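Long-range contacts in phosphonate monoester hydrolase (PDB 4UPK), which belongs to the sulfatase family of the alkaline phosphatase clan and is built round a mixed beta sheet, with a smaller antiparallel sheet of four strands: residues A[41-46]-A[346-351]; A[73-78]-A[368-373]; A[275-280]-A[477-482]; A[467-472]-A[500-505]. All coordinates share one frame; numbering follows the deposited sequence.

Contact 1 (A[41-46]-A[346-351]); sequences IDQLRA and ADHGEM
Arg45 sets out with CG beside its backbone N and bends at chi3 (67°), which lays its chain along Glu350 and brings NH1 to the backbone there. NH1 donates to Glu350 O at 2.9 Å; the bond lies in the carbonyl plane but is clearly bent at the hydrogen and tilted from the guanidinium. NH1 also stands 2.7 Å from Met351 O, near the guanidinium plane, and Asp47 and Asp354 form salt bridges with NH2. His348 has its CG between backbone N and carbonyl carbon (chi1 50°), turning NE2 toward the other segment, 3.1 Å from Asp42 OD1. Ring and carboxylate planes stand steeply to each other, 74° apart. ND1 of His348 donates to Asp347 OD2 at 2.7 Å, meeting the anti lone pair of that oxygen, which restrains the rotation of the imidazole. Arg86 bridges Asp42 and Asp347 with two salt bridges, and Tyr130 also bonds Asp42. At the strand ends, Ala346 CA lies 3.0 Å from Ile41 O, a CA-H...O contact. These loops leave neighbouring parallel strands, 35-41 and 340-346, at their C-terminal ends, the end of the sheet at which the alkaline phosphatase clan characteristically places its active site.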
loop_
_atom_site.group_PDB
_atom_site.type_symbol
_atom_site.label_atom_id
_atom_site.label_comp_id
_atom_site.label_asym_id
_atom_site.label_seq_id
_atom_site.Cartn_x
_atom_site.Cartn_y
_atom_site.Cartn_z
ATOM N N ILE A 41 10.955 32.348 -4.560
ATOM C CA ILE A 41 10.303 33.600 -4.195
ATOM C C ILE A 41 8.933 33.511 -4.892
ATOM O O ILE A 41 8.879 33.174 -6.065
ATOM C CB ILE A 41 11.127 34.855 -4.657
ATOM C CG1 ILE A 41 12.537 34.879 -4.038
ATOM C CG2 ILE A 41 10.389 36.175 -4.341
ATOM C CD1 ILE A 41 13.546 35.818 -4.782
ATOM N N ASP A 42 7.839 33.749 -4.165
ATOM C CA ASP A 42 6.511 33.722 -4.755
ATOM C C ASP A 42 6.240 35.093 -5.433
ATOM O O ASP A 42 6.519 36.159 -4.845
ATOM C CB ASP A 42 5.450 33.444 -3.674
ATOM C CG ASP A 42 4.240 32.640 -4.112
ATOM O OD1 ASP A 42 3.444 33.159 -4.917
ATOM O OD2 ASP A 42 4.053 31.509 -3.596
ATOM N N GLN A 43 5.740 35.039 -6.691
ATOM C CA GLN A 43 5.254 36.156 -7.511
ATOM C C GLN A 43 6.244 37.205 -8.009
ATOM O O GLN A 43 5.790 38.232 -8.499
ATOM C CB GLN A 43 4.006 36.796 -6.861
ATOM C CG GLN A 43 2.779 36.822 -7.747
ATOM C CD GLN A 43 1.473 36.698 -6.990
ATOM O OE1 GLN A 43 0.734 37.663 -6.814
ATOM N NE2 GLN A 43 1.137 35.499 -6.549
ATOM N N LEU A 44 7.573 36.960 -7.936
ATOM C CA LEU A 44 8.586 37.906 -8.443
ATOM C C LEU A 44 8.723 37.865 -9.984
ATOM O O LEU A 44 9.038 36.814 -10.550
ATOM C CB LEU A 44 9.956 37.768 -7.729
ATOM C CG LEU A 44 11.027 38.877 -8.007
ATOM C CD1 LEU A 44 10.600 40.235 -7.499
ATOM C CD2 LEU A 44 12.394 38.497 -7.451
ATOM N N ARG A 45 8.458 39.011 -10.657
ATOM C CA ARG A 45 8.533 39.120 -12.122
ATOM C C ARG A 45 9.968 39.033 -12.591
ATOM O O ARG A 45 10.857 39.530 -11.900
ATOM C CB ARG A 45 7.942 40.458 -12.607
ATOM C CG ARG A 45 6.425 40.533 -12.571
ATOM C CD ARG A 45 5.941 41.963 -12.712
ATOM N NE ARG A 45 6.229 42.515 -14.034
ATOM C CZ ARG A 45 5.311 42.873 -14.928
ATOM N NH1 ARG A 45 4.021 42.722 -14.662
ATOM N NH2 ARG A 45 5.677 43.382 -16.097
ATOM N N ALA A 46 10.195 38.411 -13.766
ATOM C CA ALA A 46 11.513 38.314 -14.394
ATOM C C ALA A 46 12.071 39.725 -14.713
ATOM O O ALA A 46 13.262 39.959 -14.502
ATOM C CB ALA A 46 11.431 37.489 -15.669
ATOM N N ALA A 346 11.437 32.072 -9.135
ATOM C CA ALA A 346 10.087 32.423 -8.724
ATOM C C ALA A 346 9.182 31.331 -9.300
ATOM O O ALA A 346 9.514 30.747 -10.334
ATOM C CB ALA A 346 9.682 33.793 -9.237
ATOM N N ASP A 347 8.075 31.027 -8.613
ATOM C CA ASP A 347 7.103 30.014 -9.024
ATOM C C ASP A 347 6.300 30.431 -10.280
ATOM O O ASP A 347 6.109 29.635 -11.192
ATOM C CB ASP A 347 6.174 29.713 -7.846
ATOM C CG ASP A 347 5.216 28.596 -8.115
ATOM O OD1 ASP A 347 5.591 27.435 -7.890
ATOM O OD2 ASP A 347 4.084 28.884 -8.531
ATOM N N HIS A 348 5.860 31.679 -10.311
ATOM C CA HIS A 348 5.071 32.322 -11.361
ATOM C C HIS A 348 5.327 33.832 -11.253
ATOM O O HIS A 348 6.025 34.298 -10.352
ATOM C CB HIS A 348 3.545 32.037 -11.177
ATOM C CG HIS A 348 3.056 32.326 -9.787
ATOM N ND1 HIS A 348 2.983 31.332 -8.836
ATOM C CD2 HIS A 348 2.749 33.507 -9.204
ATOM C CE1 HIS A 348 2.653 31.934 -7.705
ATOM N NE2 HIS A 348 2.471 33.240 -7.885
ATOM N N GLY A 349 4.736 34.565 -12.190
ATOM C CA GLY A 349 4.795 36.006 -12.264
ATOM C C GLY A 349 3.563 36.675 -11.688
ATOM O O GLY A 349 2.794 36.082 -10.925
ATOM N N GLU A 350 3.391 37.940 -12.053
ATOM C CA GLU A 350 2.372 38.836 -11.540
ATOM C C GLU A 350 2.122 39.865 -12.626
ATOM O O GLU A 350 3.087 40.469 -13.078
ATOM C CB GLU A 350 2.956 39.537 -10.276
ATOM C CG GLU A 350 2.110 40.632 -9.648
ATOM C CD GLU A 350 0.632 40.338 -9.526
ATOM O OE1 GLU A 350 0.292 39.342 -8.861
ATOM O OE2 GLU A 350 -0.176 41.029 -10.185
ATOM N N MET A 351 0.850 40.065 -13.049
ATOM C CA MET A 351 0.510 41.080 -14.078
ATOM C C MET A 351 0.828 42.498 -13.630
ATOM O O MET A 351 1.352 43.281 -14.419
ATOM C CB MET A 351 -0.930 40.945 -14.566
ATOM C CG MET A 351 -1.147 39.686 -15.382
ATOM S SD MET A 351 -0.031 39.463 -16.798
ATOM C CE MET A 351 -0.598 40.821 -17.905
#

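Contact 2 (A[73-78]-A[368-373]); sequences RRHYSV and YHTPLI
Tyr76 overlaps His369 with the hydroxyl end of its ring, OH over the centre of the imidazole, in an offset stack, the planes only 11° apart and the centroids 4.6 Å. CG of His369 is anti to the backbone N (chi1 -160°), a torsion that swings the ring along segment 73-78 until NE2 reaches the backbone. NE2 donates to Arg73 O at 2.7 Å; the oxygen is in the imidazole plane, but the donor sits well above the carbonyl plane. One ring is thus held by its face and by its edge. At the backbone, strand 70-76 and the lead-in to strand 372-375, antiparallel neighbours in the large mixed sheet, meet in a single bridge between Tyr76 and His369. Its two backbone bonds are Thr370 N to His75 O (3.0 Å) and Ser77 N to Tyr368 O (2.9 Å). A water accepts from His75 N and donates to Thr370 O at 2.6 Å. Farther along, Leu372 puts CD2 over one face of the His75 ring, 3.7 Å from its centroid, a CH-pi contact; ND1 of that ring bonds Thr389. Tyr368 brings its CD2 to 3.4 Å from Ser77 O, while its hydroxyl bonds Thr362 O.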
loop_
_atom_site.group_PDB
_atom_site.type_symbol
_atom_site.label_atom_id
_atom_site.label_comp_id
_atom_site.label_asym_id
_atom_site.label_seq_id
_atom_site.Cartn_x
_atom_site.Cartn_y
_atom_site.Cartn_z
ATOM N N ARG A 73 17.433 33.702 -18.964
ATOM C CA ARG A 73 16.586 34.807 -19.440
ATOM C C ARG A 73 15.244 34.473 -20.119
ATOM O O ARG A 73 14.395 35.377 -20.250
ATOM C CB ARG A 73 17.404 35.801 -20.290
ATOM C CG ARG A 73 18.525 36.455 -19.501
ATOM C CD ARG A 73 18.106 37.670 -18.664
ATOM N NE ARG A 73 19.097 37.964 -17.619
ATOM C CZ ARG A 73 20.203 38.677 -17.810
ATOM N NH1 ARG A 73 20.472 39.193 -19.002
ATOM N NH2 ARG A 73 21.054 38.864 -16.818
ATOM N N ARG A 74 15.052 33.204 -20.561
ATOM C CA ARG A 74 13.816 32.785 -21.228
ATOM C C ARG A 74 13.171 31.645 -20.432
ATOM O O ARG A 74 12.797 30.617 -20.995
ATOM C CB ARG A 74 14.107 32.395 -22.697
ATOM C CG ARG A 74 13.030 32.862 -23.665
ATOM C CD ARG A 74 13.495 32.835 -25.110
ATOM N NE ARG A 74 12.537 33.489 -26.013
ATOM C CZ ARG A 74 11.835 32.866 -26.961
ATOM N NH1 ARG A 74 11.978 31.558 -27.156
ATOM N NH2 ARG A 74 10.990 33.548 -27.727
ATOM N N HIS A 75 13.050 31.845 -19.104
ATOM C CA HIS A 75 12.511 30.875 -18.157
ATOM C C HIS A 75 11.043 31.135 -17.846
ATOM O O HIS A 75 10.670 32.231 -17.416
ATOM C CB HIS A 75 13.355 30.833 -16.878
ATOM C CG HIS A 75 13.022 29.688 -15.980
ATOM N ND1 HIS A 75 13.389 28.392 -16.297
ATOM C CD2 HIS A 75 12.341 29.674 -14.814
ATOM C CE1 HIS A 75 12.941 27.637 -15.307
ATOM N NE2 HIS A 75 12.297 28.360 -14.397
ATOM N N TYR A 76 10.205 30.104 -18.058
ATOM C CA TYR A 76 8.763 30.218 -17.893
ATOM C C TYR A 76 8.174 29.143 -17.029
ATOM O O TYR A 76 8.576 27.989 -17.113
ATOM C CB TYR A 76 8.074 30.219 -19.283
ATOM C CG TYR A 76 8.416 31.428 -20.123
ATOM C CD1 TYR A 76 9.592 31.477 -20.868
ATOM C CD2 TYR A 76 7.575 32.537 -20.165
ATOM C CE1 TYR A 76 9.972 32.635 -21.552
ATOM C CE2 TYR A 76 7.924 33.682 -20.892
ATOM C CZ TYR A 76 9.124 33.720 -21.586
ATOM O OH TYR A 76 9.498 34.822 -22.324
ATOM N N SER A 77 7.184 29.526 -16.205
ATOM C CA SER A 77 6.406 28.584 -15.403
ATOM C C SER A 77 5.562 27.752 -16.417
ATOM O O SER A 77 5.070 28.330 -17.387
ATOM C CB SER A 77 5.489 29.347 -14.450
ATOM O OG SER A 77 4.725 28.425 -13.695
ATOM N N VAL A 78 5.440 26.421 -16.238
ATOM C CA VAL A 78 4.667 25.574 -17.157
ATOM C C VAL A 78 3.188 25.548 -16.797
ATOM O O VAL A 78 2.368 25.002 -17.542
ATOM C CB VAL A 78 5.246 24.146 -17.377
ATOM C CG1 VAL A 78 6.728 24.192 -17.707
ATOM C CG2 VAL A 78 4.973 23.228 -16.180
ATOM N N TYR A 368 4.009 34.252 -16.252
ATOM C CA TYR A 368 4.825 33.028 -16.334
ATOM C C TYR A 368 6.310 33.260 -16.356
ATOM O O TYR A 368 7.028 32.425 -15.820
ATOM C CB TYR A 368 4.438 32.153 -17.566
ATOM C CG TYR A 368 2.971 31.807 -17.624
ATOM C CD1 TYR A 368 2.057 32.672 -18.213
ATOM C CD2 TYR A 368 2.495 30.594 -17.123
ATOM C CE1 TYR A 368 0.694 32.383 -18.235
ATOM C CE2 TYR A 368 1.133 30.285 -17.155
ATOM C CZ TYR A 368 0.235 31.193 -17.704
ATOM O OH TYR A 368 -1.115 30.939 -17.749
ATOM N N HIS A 369 6.779 34.331 -17.023
ATOM C CA HIS A 369 8.202 34.684 -17.121
ATOM C C HIS A 369 8.788 34.927 -15.702
ATOM O O HIS A 369 8.358 35.827 -14.968
ATOM C CB HIS A 369 8.417 35.899 -18.048
ATOM C CG HIS A 369 9.819 36.031 -18.562
ATOM N ND1 HIS A 369 10.223 37.145 -19.276
ATOM C CD2 HIS A 369 10.866 35.179 -18.462
ATOM C CE1 HIS A 369 11.489 36.932 -19.592
ATOM N NE2 HIS A 369 11.921 35.765 -19.118
ATOM N N THR A 370 9.700 34.048 -15.294
ATOM C CA THR A 370 10.281 34.069 -13.947
ATOM C C THR A 370 11.800 34.093 -13.943
ATOM O O THR A 370 12.420 33.522 -14.839
ATOM C CB THR A 370 9.721 32.925 -13.095
ATOM O OG1 THR A 370 9.694 31.720 -13.861
ATOM C CG2 THR A 370 8.344 33.209 -12.611
ATOM N N PRO A 371 12.421 34.759 -12.939
ATOM C CA PRO A 371 13.883 34.753 -12.880
ATOM C C PRO A 371 14.409 33.376 -12.459
ATOM O O PRO A 371 13.713 32.625 -11.778
ATOM C CB PRO A 371 14.202 35.830 -11.838
ATOM C CG PRO A 371 13.002 35.844 -10.925
ATOM C CD PRO A 371 11.827 35.505 -11.803
ATOM N N LEU A 372 15.631 33.038 -12.903
ATOM C CA LEU A 372 16.305 31.796 -12.586
ATOM C C LEU A 372 17.817 31.999 -12.534
ATOM O O LEU A 372 18.430 32.395 -13.527
ATOM C CB LEU A 372 15.920 30.610 -13.522
ATOM C CG LEU A 372 16.662 29.275 -13.262
ATOM C CD1 LEU A 372 16.373 28.710 -11.879
ATOM C CD2 LEU A 372 16.319 28.254 -14.288
ATOM N N ILE A 373 18.402 31.740 -11.352
ATOM C CA ILE A 373 19.835 31.849 -11.119
ATOM C C ILE A 373 20.262 30.521 -10.557
ATOM O O ILE A 373 19.666 30.025 -9.592
ATOM C CB ILE A 373 20.277 33.033 -10.182
ATOM C CG1 ILE A 373 19.648 34.404 -10.594
ATOM C CG2 ILE A 373 21.818 33.130 -10.109
ATOM C CD1 ILE A 373 19.594 35.477 -9.465
HETATM O O HOH W 1 13.525 34.234 -17.111
#

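Contact 3 (A[275-280]-A[477-482]); sequences AEHPFF and PPMLFD
His277 and Met479 cross at about a right angle, the thioether chain passing over one face of the imidazole. Met479 sends CG off beside its backbone N (chi1 -50°) and runs on extended, so that CG touches the ring rim at His277 CD2 and the methyl CE comes to rest over the face. CE is 3.8 Å from the imidazole centroid and close to its normal, a CH-pi contact, whereas SD stands oblique to the same ring. Edgewise, the imidazole is held at both nitrogens. NE2 donates to Pro477 O, almost in the ring plane, in a bond modelled at 2.5 Å, a doubtfully short length. ND1 accepts from Phe279 N at 3.1 Å, nearly straight (166° at the hydrogen) and again in plane. Taken together the two bonds suggest how the ring is flipped and would suit a neutral imidazole with its proton on NE2. The bond at ND1 is a side-chain cap on the turn that leads into helix 280-286; the bond at NE2 ties that turn to the approach of strand 479-482, one of the two outermost strands, within this chain, of the four-stranded antiparallel sheet. Phe280 comes at Met479 from the opposite direction, its CE2 3.6 Å from SD in an oblique Met-aromatic contact. Phe279 crosses the thioether chain at about a right angle, its CB 3.8 Å from Met479 CE. Its CD1 in turn lies over a face of the Phe280 ring. Phe472 of the adjoining strand 467-472 also meets the His277 ring, with planes about 20° apart.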
loop_
_atom_site.group_PDB
_atom_site.type_symbol
_atom_site.label_atom_id
_atom_site.label_comp_id
_atom_site.label_asym_id
_atom_site.label_seq_id
_atom_site.Cartn_x
_atom_site.Cartn_y
_atom_site.Cartn_z
ATOM N N ALA A 275 -11.656 43.373 -26.118
ATOM C CA ALA A 275 -11.910 43.308 -27.578
ATOM C C ALA A 275 -10.916 42.367 -28.279
ATOM O O ALA A 275 -11.244 41.820 -29.329
ATOM C CB ALA A 275 -11.842 44.697 -28.205
ATOM N N GLU A 276 -9.724 42.165 -27.680
ATOM C CA GLU A 276 -8.679 41.296 -28.211
ATOM C C GLU A 276 -9.069 39.809 -28.160
ATOM O O GLU A 276 -8.792 39.069 -29.106
ATOM C CB GLU A 276 -7.297 41.590 -27.593
ATOM C CG GLU A 276 -6.705 42.938 -28.003
ATOM C CD GLU A 276 -6.668 43.249 -29.487
ATOM O OE1 GLU A 276 -6.210 42.391 -30.273
ATOM O OE2 GLU A 276 -7.079 44.368 -29.865
ATOM N N HIS A 277 -9.790 39.393 -27.094
ATOM C CA HIS A 277 -10.336 38.040 -26.944
ATOM C C HIS A 277 -11.305 38.060 -25.748
ATOM O O HIS A 277 -10.986 38.677 -24.727
ATOM C CB HIS A 277 -9.225 36.962 -26.787
ATOM C CG HIS A 277 -9.687 35.533 -26.913
ATOM N ND1 HIS A 277 -10.413 34.909 -25.897
ATOM C CD2 HIS A 277 -9.456 34.629 -27.897
ATOM C CE1 HIS A 277 -10.638 33.673 -26.320
ATOM N NE2 HIS A 277 -10.069 33.454 -27.511
ATOM N N PRO A 278 -12.478 37.388 -25.859
ATOM C CA PRO A 278 -13.451 37.380 -24.750
ATOM C C PRO A 278 -12.962 36.852 -23.398
ATOM O O PRO A 278 -13.571 37.197 -22.386
ATOM C CB PRO A 278 -14.576 36.499 -25.292
ATOM C CG PRO A 278 -14.455 36.589 -26.752
ATOM C CD PRO A 278 -13.001 36.632 -27.012
ATOM N N PHE A 279 -11.905 36.010 -23.378
ATOM C CA PHE A 279 -11.254 35.420 -22.191
ATOM C C PHE A 279 -10.848 36.498 -21.159
ATOM O O PHE A 279 -10.865 36.236 -19.955
ATOM C CB PHE A 279 -9.988 34.624 -22.631
ATOM C CG PHE A 279 -9.006 34.277 -21.523
ATOM C CD1 PHE A 279 -7.989 35.161 -21.168
ATOM C CD2 PHE A 279 -9.129 33.092 -20.805
ATOM C CE1 PHE A 279 -7.117 34.862 -20.117
ATOM C CE2 PHE A 279 -8.255 32.796 -19.755
ATOM C CZ PHE A 279 -7.249 33.675 -19.427
ATOM N N PHE A 280 -10.432 37.684 -21.662
ATOM C CA PHE A 280 -9.950 38.840 -20.903
ATOM C C PHE A 280 -11.004 39.617 -20.151
ATOM O O PHE A 280 -10.661 40.406 -19.262
ATOM C CB PHE A 280 -9.043 39.733 -21.758
ATOM C CG PHE A 280 -7.813 39.013 -22.248
ATOM C CD1 PHE A 280 -6.871 38.521 -21.353
ATOM C CD2 PHE A 280 -7.605 38.806 -23.606
ATOM C CE1 PHE A 280 -5.755 37.823 -21.808
ATOM C CE2 PHE A 280 -6.466 38.150 -24.060
ATOM C CZ PHE A 280 -5.564 37.638 -23.159
ATOM N N PRO A 477 -12.145 30.713 -29.429
ATOM C CA PRO A 477 -11.115 30.726 -30.478
ATOM C C PRO A 477 -9.669 30.890 -29.985
ATOM O O PRO A 477 -9.428 31.420 -28.898
ATOM C CB PRO A 477 -11.548 31.890 -31.394
ATOM C CG PRO A 477 -12.367 32.772 -30.540
ATOM C CD PRO A 477 -13.075 31.861 -29.579
ATOM N N PRO A 478 -8.668 30.454 -30.798
ATOM C CA PRO A 478 -7.275 30.646 -30.382
ATOM C C PRO A 478 -6.840 32.115 -30.343
ATOM O O PRO A 478 -7.537 33.000 -30.860
ATOM C CB PRO A 478 -6.479 29.891 -31.455
ATOM C CG PRO A 478 -7.361 29.828 -32.633
ATOM C CD PRO A 478 -8.759 29.768 -32.107
ATOM N N MET A 479 -5.685 32.366 -29.721
ATOM C CA MET A 479 -5.048 33.666 -29.718
ATOM C C MET A 479 -3.727 33.490 -30.441
ATOM O O MET A 479 -3.104 32.438 -30.351
ATOM C CB MET A 479 -4.790 34.226 -28.295
ATOM C CG MET A 479 -5.985 34.192 -27.389
ATOM S SD MET A 479 -5.706 35.179 -25.927
ATOM C CE MET A 479 -6.915 34.520 -24.819
ATOM N N LEU A 480 -3.313 34.496 -31.167
ATOM C CA LEU A 480 -2.030 34.475 -31.849
ATOM C C LEU A 480 -1.367 35.844 -31.737
ATOM O O LEU A 480 -1.942 36.827 -32.163
ATOM C CB LEU A 480 -2.151 34.006 -33.291
ATOM C CG LEU A 480 -0.815 33.771 -34.018
ATOM C CD1 LEU A 480 -0.092 32.567 -33.460
ATOM C CD2 LEU A 480 -1.039 33.653 -35.519
ATOM N N PHE A 481 -0.171 35.891 -31.112
ATOM C CA PHE A 481 0.602 37.105 -30.908
ATOM C C PHE A 481 1.915 37.014 -31.676
ATOM O O PHE A 481 2.700 36.109 -31.445
ATOM C CB PHE A 481 0.827 37.378 -29.397
ATOM C CG PHE A 481 -0.433 37.281 -28.557
ATOM C CD1 PHE A 481 -1.485 38.175 -28.742
ATOM C CD2 PHE A 481 -0.555 36.317 -27.566
ATOM C CE1 PHE A 481 -2.652 38.082 -27.976
ATOM C CE2 PHE A 481 -1.715 36.237 -26.783
ATOM C CZ PHE A 481 -2.754 37.124 -26.990
ATOM N N ASP A 482 2.130 37.937 -32.614
ATOM C CA ASP A 482 3.335 38.031 -33.429
ATOM C C ASP A 482 4.342 39.002 -32.766
ATOM O O ASP A 482 4.082 40.206 -32.684
ATOM C CB ASP A 482 2.953 38.494 -34.848
ATOM C CG ASP A 482 4.088 38.617 -35.858
ATOM O OD1 ASP A 482 5.245 38.230 -35.522
ATOM O OD2 ASP A 482 3.835 39.136 -36.968
#

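Contact 4 (A[467-472]-A[500-505]); sequences FTLVEF and ADLARL
Apolar packing carries most of the contact between Phe467 and Leu469 of strand 467-472 and the helix running through 500-505. Leu505 pushes its CD1 against the root of the Phe467 side chain, 3.4 Å from CB, the two chains crossing at about a right angle. Leu469, with CG anti to the backbone N (chi1 168°), splits its methyls between two helix residues: CD1 meets Leu502 CD1 at 3.7 Å, and CD2 sits 4.0 Å from Leu505 CB. Contacts of the ring with polar side chains come second. Asp501 approaches the far end of Phe467 obliquely, OD2 lying 3.3 Å from CZ, and its CB adds an off-centre CH-pi contact. Arg504 turns a guanidinium edge to CE2, with NH2 3.8 Å away. The charges are paired within the helix: Arg504 NH2 forms a salt bridge with Asp501 OD1 at 3.3 Å, while OD2 accepts from His498. The axes of segments 467-472 and 500-505 come within 9.5 Å and cross at -69°, the helix packing across one face of an antiparallel sheet. Between the segments the contact is van der Waals packing, with the Asp501-Arg504 pair beside the phenyl ring; just beyond, Glu471 bonds Ser506 of the helix and pairs with Arg507 of the second subunit.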
loop_
_atom_site.group_PDB
_atom_site.type_symbol
_atom_site.label_atom_id
_atom_site.label_comp_id
_atom_site.label_asym_id
_atom_site.label_seq_id
_atom_site.Cartn_x
_atom_site.Cartn_y
_atom_site.Cartn_z
ATOM N N PHE A 467 6.093 33.663 -32.619
ATOM C CA PHE A 467 4.712 33.688 -32.164
ATOM C C PHE A 467 4.442 33.099 -30.803
ATOM O O PHE A 467 5.233 32.315 -30.271
ATOM C CB PHE A 467 3.815 32.975 -33.183
ATOM C CG PHE A 467 3.730 33.561 -34.576
ATOM C CD1 PHE A 467 2.817 34.565 -34.869
ATOM C CD2 PHE A 467 4.494 33.042 -35.614
ATOM C CE1 PHE A 467 2.699 35.074 -36.172
ATOM C CE2 PHE A 467 4.371 33.549 -36.914
ATOM C CZ PHE A 467 3.491 34.582 -37.176
ATOM N N THR A 468 3.276 33.474 -30.248
ATOM C CA THR A 468 2.693 32.903 -29.039
ATOM C C THR A 468 1.286 32.497 -29.438
ATOM O O THR A 468 0.525 33.311 -29.958
ATOM C CB THR A 468 2.748 33.831 -27.818
ATOM O OG1 THR A 468 4.108 34.074 -27.486
ATOM C CG2 THR A 468 2.032 33.232 -26.594
ATOM N N LEU A 469 0.984 31.228 -29.253
ATOM C CA LEU A 469 -0.307 30.640 -29.555
ATOM C C LEU A 469 -1.004 30.251 -28.235
ATOM O O LEU A 469 -0.369 29.679 -27.345
ATOM C CB LEU A 469 -0.124 29.396 -30.466
ATOM C CG LEU A 469 -1.356 28.484 -30.644
ATOM C CD1 LEU A 469 -2.349 29.051 -31.653
ATOM C CD2 LEU A 469 -0.943 27.138 -31.035
ATOM N N VAL A 470 -2.310 30.571 -28.128
ATOM C CA VAL A 470 -3.161 30.202 -27.004
ATOM C C VAL A 470 -4.303 29.346 -27.578
ATOM O O VAL A 470 -4.981 29.772 -28.509
ATOM C CB VAL A 470 -3.686 31.409 -26.181
ATOM C CG1 VAL A 470 -4.635 30.957 -25.069
ATOM C CG2 VAL A 470 -2.532 32.250 -25.604
ATOM N N GLU A 471 -4.500 28.126 -27.035
ATOM C CA GLU A 471 -5.587 27.237 -27.458
ATOM C C GLU A 471 -6.403 26.805 -26.258
ATOM O O GLU A 471 -5.834 26.448 -25.222
ATOM C CB GLU A 471 -5.046 26.010 -28.204
ATOM C CG GLU A 471 -4.433 26.339 -29.561
ATOM C CD GLU A 471 -5.381 26.407 -30.742
ATOM O OE1 GLU A 471 -6.618 26.424 -30.532
ATOM O OE2 GLU A 471 -4.873 26.428 -31.886
ATOM N N PHE A 472 -7.731 26.823 -26.402
ATOM C CA PHE A 472 -8.701 26.434 -25.363
ATOM C C PHE A 472 -9.322 25.052 -25.637
ATOM O O PHE A 472 -9.613 24.736 -26.784
ATOM C CB PHE A 472 -9.851 27.471 -25.314
ATOM C CG PHE A 472 -9.409 28.848 -24.896
ATOM C CD1 PHE A 472 -8.964 29.771 -25.839
ATOM C CD2 PHE A 472 -9.396 29.212 -23.557
ATOM C CE1 PHE A 472 -8.521 31.027 -25.448
ATOM C CE2 PHE A 472 -8.969 30.482 -23.169
ATOM C CZ PHE A 472 -8.545 31.381 -24.116
ATOM N N ALA A 500 -1.885 30.117 -41.990
ATOM C CA ALA A 500 -0.847 29.099 -42.135
ATOM C C ALA A 500 0.055 29.021 -40.891
ATOM O O ALA A 500 0.439 27.915 -40.511
ATOM C CB ALA A 500 -0.024 29.351 -43.390
ATOM N N ASP A 501 0.369 30.183 -40.237
ATOM C CA ASP A 501 1.176 30.224 -39.013
ATOM C C ASP A 501 0.404 29.584 -37.884
ATOM O O ASP A 501 0.970 28.781 -37.140
ATOM C CB ASP A 501 1.568 31.653 -38.630
ATOM C CG ASP A 501 2.397 32.408 -39.650
ATOM O OD1 ASP A 501 3.447 31.878 -40.078
ATOM O OD2 ASP A 501 2.070 33.575 -39.920
ATOM N N LEU A 502 -0.911 29.915 -37.782
ATOM C CA LEU A 502 -1.866 29.391 -36.791
ATOM C C LEU A 502 -1.952 27.857 -36.876
ATOM O O LEU A 502 -1.832 27.183 -35.848
ATOM C CB LEU A 502 -3.261 30.045 -37.008
ATOM C CG LEU A 502 -4.400 29.696 -36.030
ATOM C CD1 LEU A 502 -4.130 30.257 -34.646
ATOM C CD2 LEU A 502 -5.723 30.224 -36.544
ATOM N N ALA A 503 -2.127 27.314 -38.105
ATOM C CA ALA A 503 -2.212 25.876 -38.341
ATOM C C ALA A 503 -0.902 25.136 -37.984
ATOM O O ALA A 503 -0.944 24.045 -37.391
ATOM C CB ALA A 503 -2.619 25.610 -39.787
ATOM N N ARG A 504 0.251 25.734 -38.347
ATOM C CA ARG A 504 1.598 25.204 -38.103
ATOM C C ARG A 504 1.924 25.140 -36.600
ATOM O O ARG A 504 2.435 24.116 -36.121
ATOM C CB ARG A 504 2.646 26.048 -38.869
ATOM C CG ARG A 504 4.109 25.625 -38.627
ATOM C CD ARG A 504 5.114 26.505 -39.354
ATOM N NE ARG A 504 4.863 27.930 -39.136
ATOM C CZ ARG A 504 5.359 28.647 -38.136
ATOM N NH1 ARG A 504 6.174 28.090 -37.245
ATOM N NH2 ARG A 504 5.049 29.929 -38.018
ATOM N N LEU A 505 1.623 26.239 -35.858
ATOM C CA LEU A 505 1.862 26.317 -34.409
ATOM C C LEU A 505 0.954 25.393 -33.610
ATOM O O LEU A 505 1.398 24.809 -32.618
ATOM C CB LEU A 505 1.751 27.756 -33.894
ATOM C CG LEU A 505 2.879 28.682 -34.311
ATOM C CD1 LEU A 505 2.411 30.072 -34.309
ATOM C CD2 LEU A 505 4.094 28.512 -33.421
#

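The four contacts fall into two touching pairs. Contacts 1 and 2, centres 9 Å apart, lie near the middle of the chain on the large mixed sheet, where strand 340-346 runs between 35-41 and 372-375. Contacts 3 and 4, 11 Å apart, sit towards the periphery on the four-stranded antiparallel sheet, sharing its neighbouring strands 467-472 and 479-482. Centres of the two pairs are 21 to 26 Å apart. Along the chain, contacts 1 and 2 interleave; segment 275-280 of contact 3 departs from between their halves and reaches segment 477-482, itself set between the halves of contact 4. Contact 3 thereby ties the loop before helix 280-286 to the four-stranded sheet, while helix 499-515 also meets the second subunit.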